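Local coordinates for adenylation domain (Streptomyces sp., PDB 5N9W), which belongs to the ANL superfamily and carries an AMP-binding enzyme region followed by a smaller AMP-binding enzyme C-terminal region, at residues 47-52 with 80-85; 84-89 with 217-222. All blocks are in the same frame, centred on the assembly; numbering follows the deposited sequence.

Overall arrangement
Helix 79-90 serves both contacts, one after the other along its length. Interaction 1 sets its first half against helix 46-62, and interaction 2 sets its second half against helix 213-222; the centres of the two contacts lie about 8 Å apart. Ala84 and Met85 belong to both pairs of segments. The contacts also touch directly: Leu49 CD2 meets Leu86 CD1 at 3.7 Å, and Ile82 CG2 lies 4.3 Å from Leu222 CD2, which makes one continuous apolar layer of three helices. Both lie on the same side of the chain's centre, about 23 and 16 Å from it, within the AMP-binding family region.

Interaction 1 of 2, residues 47-52 with 80-85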
loop_
_atom_site.group_PDB
_atom_site.type_symbol
_atom_site.label_atom_id
_atom_site.label_comp_id
_atom_site.label_asym_id
_atom_site.label_seq_id
_atom_site.Cartn_x
_atom_site.Cartn_y
_atom_site.Cartn_z
ATOM N N GLY A 47 -10.169 -21.435 -14.857
ATOM C CA GLY A 47 -9.591 -22.629 -15.458
ATOM C C GLY A 47 -8.527 -22.355 -16.504
ATOM O O GLY A 47 -7.534 -23.060 -16.582
ATOM N N LEU A 48 -8.725 -21.328 -17.316
ATOM C CA LEU A 48 -7.746 -20.980 -18.340
ATOM C C LEU A 48 -6.515 -20.264 -17.739
ATOM O O LEU A 48 -5.375 -20.520 -18.139
ATOM C CB LEU A 48 -8.387 -20.101 -19.421
ATOM C CG LEU A 48 -7.384 -19.517 -20.423
ATOM C CD1 LEU A 48 -6.730 -20.617 -21.265
ATOM C CD2 LEU A 48 -7.993 -18.442 -21.315
ATOM N N LEU A 49 -6.761 -19.356 -16.795
ATOM C CA LEU A 49 -5.686 -18.694 -16.045
ATOM C C LEU A 49 -4.830 -19.731 -15.342
ATOM O O LEU A 49 -3.605 -19.713 -15.429
ATOM C CB LEU A 49 -6.252 -17.697 -15.025
ATOM C CG LEU A 49 -5.241 -16.870 -14.223
ATOM C CD1 LEU A 49 -4.409 -16.036 -15.167
ATOM C CD2 LEU A 49 -5.923 -15.979 -13.190
ATOM N N HIS A 50 -5.483 -20.653 -14.653
ATOM C CA HIS A 50 -4.767 -21.754 -14.036
ATOM C C HIS A 50 -3.938 -22.550 -15.037
ATOM O O HIS A 50 -2.881 -23.055 -14.707
ATOM C CB HIS A 50 -5.734 -22.703 -13.337
ATOM C CG HIS A 50 -5.053 -23.759 -12.528
ATOM N ND1 HIS A 50 -4.761 -25.005 -13.035
ATOM C CD2 HIS A 50 -4.609 -23.752 -11.247
ATOM C CE1 HIS A 50 -4.164 -25.726 -12.100
ATOM N NE2 HIS A 50 -4.060 -24.989 -11.007
ATOM N N SER A 51 -4.421 -22.677 -16.261
ATOM C CA SER A 51 -3.725 -23.481 -17.253
ATOM C C SER A 51 -2.541 -22.714 -17.863
ATOM O O SER A 51 -1.453 -23.241 -18.070
ATOM C CB SER A 51 -4.703 -23.907 -18.342
ATOM O OG SER A 51 -3.992 -24.349 -19.474
ATOM N N TRP A 52 -2.802 -21.455 -18.166
ATOM C CA TRP A 52 -1.812 -20.507 -18.609
ATOM C C TRP A 52 -0.657 -20.413 -17.615
ATOM O O TRP A 52 0.516 -20.424 -17.995
ATOM C CB TRP A 52 -2.481 -19.168 -18.778
ATOM C CG TRP A 52 -1.673 -18.150 -19.430
ATOM C CD1 TRP A 52 -0.387 -18.264 -19.881
ATOM C CD2 TRP A 52 -2.085 -16.819 -19.724
ATOM N NE1 TRP A 52 0.018 -17.084 -20.443
ATOM C CE2 TRP A 52 -1.002 -16.175 -20.356
ATOM C CE3 TRP A 52 -3.259 -16.107 -19.504
ATOM C CZ2 TRP A 52 -1.074 -14.849 -20.780
ATOM C CZ3 TRP A 52 -3.329 -14.791 -19.921
ATOM C CH2 TRP A 52 -2.253 -14.177 -20.558
ATOM N N ASN A 80 -1.395 -10.588 -18.849
ATOM C CA ASN A 80 -0.083 -11.220 -18.933
ATOM C C ASN A 80 0.694 -11.057 -17.620
ATOM O O ASN A 80 1.439 -11.949 -17.217
ATOM C CB ASN A 80 0.739 -10.644 -20.095
ATOM C CG ASN A 80 0.096 -10.869 -21.461
ATOM O OD1 ASN A 80 -0.492 -11.913 -21.731
ATOM N ND2 ASN A 80 0.228 -9.888 -22.336
ATOM N N ALA A 81 0.496 -9.915 -16.964
ATOM C CA ALA A 81 1.138 -9.618 -15.702
ATOM C C ALA A 81 0.647 -10.547 -14.618
ATOM O O ALA A 81 1.450 -11.047 -13.840
ATOM C CB ALA A 81 0.896 -8.165 -15.299
ATOM N N ILE A 82 -0.662 -10.763 -14.529
ATOM C CA ILE A 82 -1.157 -11.625 -13.465
ATOM C C ILE A 82 -0.759 -13.068 -13.754
ATOM O O ILE A 82 -0.382 -13.805 -12.854
ATOM C CB ILE A 82 -2.679 -11.513 -13.271
ATOM C CG1 ILE A 82 -3.029 -10.252 -12.493
ATOM C CG2 ILE A 82 -3.218 -12.700 -12.477
ATOM C CD1 ILE A 82 -3.120 -9.038 -13.321
ATOM N N ALA A 83 -0.816 -13.463 -15.018
ATOM C CA ALA A 83 -0.436 -14.815 -15.403
ATOM C C ALA A 83 1.033 -15.082 -15.117
ATOM O O ALA A 83 1.395 -16.111 -14.538
ATOM C CB ALA A 83 -0.733 -15.042 -16.854
ATOM N N ALA A 84 1.873 -14.137 -15.531
ATOM C CA ALA A 84 3.300 -14.143 -15.204
ATOM C C ALA A 84 3.538 -14.316 -13.729
ATOM O O ALA A 84 4.318 -15.166 -13.315
ATOM C CB ALA A 84 3.953 -12.868 -15.672
ATOM N N MET A 85 2.866 -13.495 -12.939
ATOM C CA MET A 85 2.993 -13.556 -11.493
ATOM C C MET A 85 2.601 -14.946 -10.917
ATOM O O MET A 85 3.262 -15.485 -10.021
ATOM C CB MET A 85 2.150 -12.440 -10.886
ATOM C CG MET A 85 2.234 -12.320 -9.391
ATOM S SD MET A 85 0.858 -13.128 -8.572
ATOM C CE MET A 85 -0.488 -12.044 -9.047
#
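One face of the Trp52 indole is covered by the methyl of Ala83, while the carboxamide of Asn80 stands at its edge. Ala83 CB lies 3.6 Å from the centroid of the six-membered ring and almost on the ring normal, a CH-pi contact over the face. Alanine suits this place because its short side chain lets the indole settle close to the neighbouring helix. Asn80 OD1 lies in the ring plane, 3.1 Å from Trp52 CH2 and equally far from Trp52 CZ2, where the weakly positive C-H rim would suit a carbonyl oxygen; amide and indole planes are 83° apart. Each N-H group is engaged elsewhere: Trp52 NE1 hydrogen-bonds Val139 O, and Asn80 ND2 hydrogen-bonds Glu136 OE2. With CG anti to the backbone N (chi1 -177°), Leu49 sends its two methyls to different partners, CD1 to Ala83 CB at 4.2 Å and CD2 to Ile82 CG2 at 4.3 Å. The branched ends of Leu49 and Ile82 extend the buried apolar contact beside the indole, and Phe24 of helix 20-30 also touches Leu49. The axes of segments 47-52 and 80-85 come within 9.6 Å and cross at -58°, a buried helix-helix packing within the AMP-binding region of the ANL fold.

Interaction 2 of 2, residues 84-89 with 217-222; sequences AMLGIL and EIWGAL
Two helices of the AMP-binding region, 79-90 and 213-222, pack here through long apolar side chains, with Met85, Leu86 and Leu89 facing Ile218, Trp219 and Leu222. The axes of segments 84-89 and 217-222 come no nearer than 13.4 Å and are nearly perpendicular, at 82°, so the side chains must span a wide gap. Met85 does so by a bent chain: its first torsion is extended (chi1 -177°), and turns at chi2 and chi3 then carry CE to Ile218 CG2, 3.6 Å away, the two side chains meeting tip to tip. Flexible and unbranched, methionine can fit its end to such a partner. Its sulfur also makes a Met-aromatic contact, SD lying 5.3 Å from the centroid of the Trp219 five-membered ring in an oblique position. Trp219 reaches across with the CZ2-CH2 end of its indole, where Leu86 CD2 comes within 3.4 Å of Trp219 CH2 and Leu89 CD1 within 3.8 Å of Trp219 CZ2. Both leucines run past the indole in the opposite direction, and each meets it obliquely. The forked end of Leu86 allows a second contact, its CD1 meeting Leu222 CD2 at 4.1 Å. Helix 20-30 also touches this cluster, Phe24 against Trp219 and Leu222, and Val21 against Leu89.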
loop_
_atom_site.group_PDB
_atom_site.type_symbol
_atom_site.label_atom_id
_atom_site.label_comp_id
_atom_site.label_asym_id
_atom_site.label_seq_id
_atom_site.Cartn_x
_atom_site.Cartn_y
_atom_site.Cartn_z
ATOM N N ALA A 84 1.873 -14.137 -15.531
ATOM C CA ALA A 84 3.300 -14.143 -15.204
ATOM C C ALA A 84 3.538 -14.316 -13.729
ATOM O O ALA A 84 4.318 -15.166 -13.315
ATOM C CB ALA A 84 3.953 -12.868 -15.672
ATOM N N MET A 85 2.866 -13.495 -12.939
ATOM C CA MET A 85 2.993 -13.556 -11.493
ATOM C C MET A 85 2.601 -14.946 -10.917
ATOM O O MET A 85 3.262 -15.485 -10.021
ATOM C CB MET A 85 2.150 -12.440 -10.886
ATOM C CG MET A 85 2.234 -12.320 -9.391
ATOM S SD MET A 85 0.858 -13.128 -8.572
ATOM C CE MET A 85 -0.488 -12.044 -9.047
ATOM N N LEU A 86 1.525 -15.530 -11.420
ATOM C CA LEU A 86 1.111 -16.844 -10.932
ATOM C C LEU A 86 2.091 -17.921 -11.388
ATOM O O LEU A 86 2.401 -18.864 -10.644
ATOM C CB LEU A 86 -0.309 -17.158 -11.401
ATOM C CG LEU A 86 -1.325 -16.201 -10.792
ATOM C CD1 LEU A 86 -2.627 -16.237 -11.545
ATOM C CD2 LEU A 86 -1.526 -16.560 -9.331
ATOM N N GLY A 87 2.572 -17.757 -12.614
ATOM C CA GLY A 87 3.642 -18.577 -13.139
ATOM C C GLY A 87 4.858 -18.627 -12.248
ATOM O O GLY A 87 5.285 -19.712 -11.846
ATOM N N ILE A 88 5.401 -17.447 -11.926
ATOM C CA ILE A 88 6.520 -17.305 -10.984
ATOM C C ILE A 88 6.267 -17.994 -9.650
ATOM O O ILE A 88 7.098 -18.751 -9.160
ATOM C CB ILE A 88 6.834 -15.809 -10.722
ATOM C CG1 ILE A 88 7.377 -15.128 -11.970
ATOM C CG2 ILE A 88 7.825 -15.650 -9.597
ATOM C CD1 ILE A 88 6.892 -13.732 -12.117
ATOM N N LEU A 89 5.117 -17.731 -9.056
ATOM C CA LEU A 89 4.781 -18.370 -7.791
ATOM C C LEU A 89 4.747 -19.898 -7.907
ATOM O O LEU A 89 5.299 -20.609 -7.065
ATOM C CB LEU A 89 3.437 -17.838 -7.265
ATOM C CG LEU A 89 3.476 -16.349 -6.890
ATOM C CD1 LEU A 89 2.162 -15.870 -6.314
ATOM C CD2 LEU A 89 4.615 -16.091 -5.902
ATOM N N GLU A 217 -5.440 -6.791 -3.215
ATOM C CA GLU A 217 -6.399 -6.689 -4.291
ATOM C C GLU A 217 -6.458 -8.003 -5.085
ATOM O O GLU A 217 -7.513 -8.618 -5.221
ATOM C CB GLU A 217 -6.045 -5.511 -5.201
ATOM C CG GLU A 217 -6.427 -4.186 -4.580
ATOM C CD GLU A 217 -6.054 -2.981 -5.416
ATOM O OE1 GLU A 217 -4.985 -2.983 -6.073
ATOM O OE2 GLU A 217 -6.831 -2.007 -5.390
ATOM N N ILE A 218 -5.309 -8.427 -5.590
ATOM C CA ILE A 218 -5.245 -9.636 -6.387
ATOM C C ILE A 218 -5.724 -10.887 -5.633
ATOM O O ILE A 218 -6.520 -11.638 -6.156
ATOM C CB ILE A 218 -3.817 -9.842 -6.909
ATOM C CG1 ILE A 218 -3.435 -8.703 -7.847
ATOM C CG2 ILE A 218 -3.700 -11.151 -7.644
ATOM C CD1 ILE A 218 -1.940 -8.608 -8.088
ATOM N N TRP A 219 -5.274 -11.098 -4.407
ATOM C CA TRP A 219 -5.627 -12.325 -3.717
ATOM C C TRP A 219 -6.925 -12.210 -2.935
ATOM O O TRP A 219 -7.462 -13.205 -2.466
ATOM C CB TRP A 219 -4.479 -12.770 -2.824
ATOM C CG TRP A 219 -3.360 -13.166 -3.676
ATOM C CD1 TRP A 219 -2.273 -12.413 -4.011
ATOM C CD2 TRP A 219 -3.236 -14.396 -4.395
ATOM N NE1 TRP A 219 -1.464 -13.114 -4.870
ATOM C CE2 TRP A 219 -2.037 -14.332 -5.130
ATOM C CE3 TRP A 219 -4.019 -15.547 -4.480
ATOM C CZ2 TRP A 219 -1.601 -15.389 -5.941
ATOM C CZ3 TRP A 219 -3.590 -16.587 -5.276
ATOM C CH2 TRP A 219 -2.398 -16.508 -5.994
ATOM N N GLY A 220 -7.452 -11.005 -2.812
ATOM C CA GLY A 220 -8.828 -10.859 -2.394
ATOM C C GLY A 220 -9.738 -11.615 -3.367
ATOM O O GLY A 220 -10.517 -12.464 -2.974
ATOM N N ALA A 221 -9.623 -11.316 -4.653
ATOM C CA ALA A 221 -10.461 -11.973 -5.650
ATOM C C ALA A 221 -10.060 -13.436 -5.869
ATOM O O ALA A 221 -10.845 -14.315 -5.620
ATOM C CB ALA A 221 -10.409 -11.214 -6.952
ATOM N N LEU A 222 -8.819 -13.661 -6.288
ATOM C CA LEU A 222 -8.301 -14.962 -6.683
ATOM C C LEU A 222 -8.372 -16.098 -5.646
ATOM O O LEU A 222 -8.244 -17.265 -6.003
ATOM C CB LEU A 222 -6.850 -14.803 -7.141
ATOM C CG LEU A 222 -6.622 -14.696 -8.651
ATOM C CD1 LEU A 222 -7.611 -13.775 -9.354
ATOM C CD2 LEU A 222 -5.179 -14.330 -9.026
#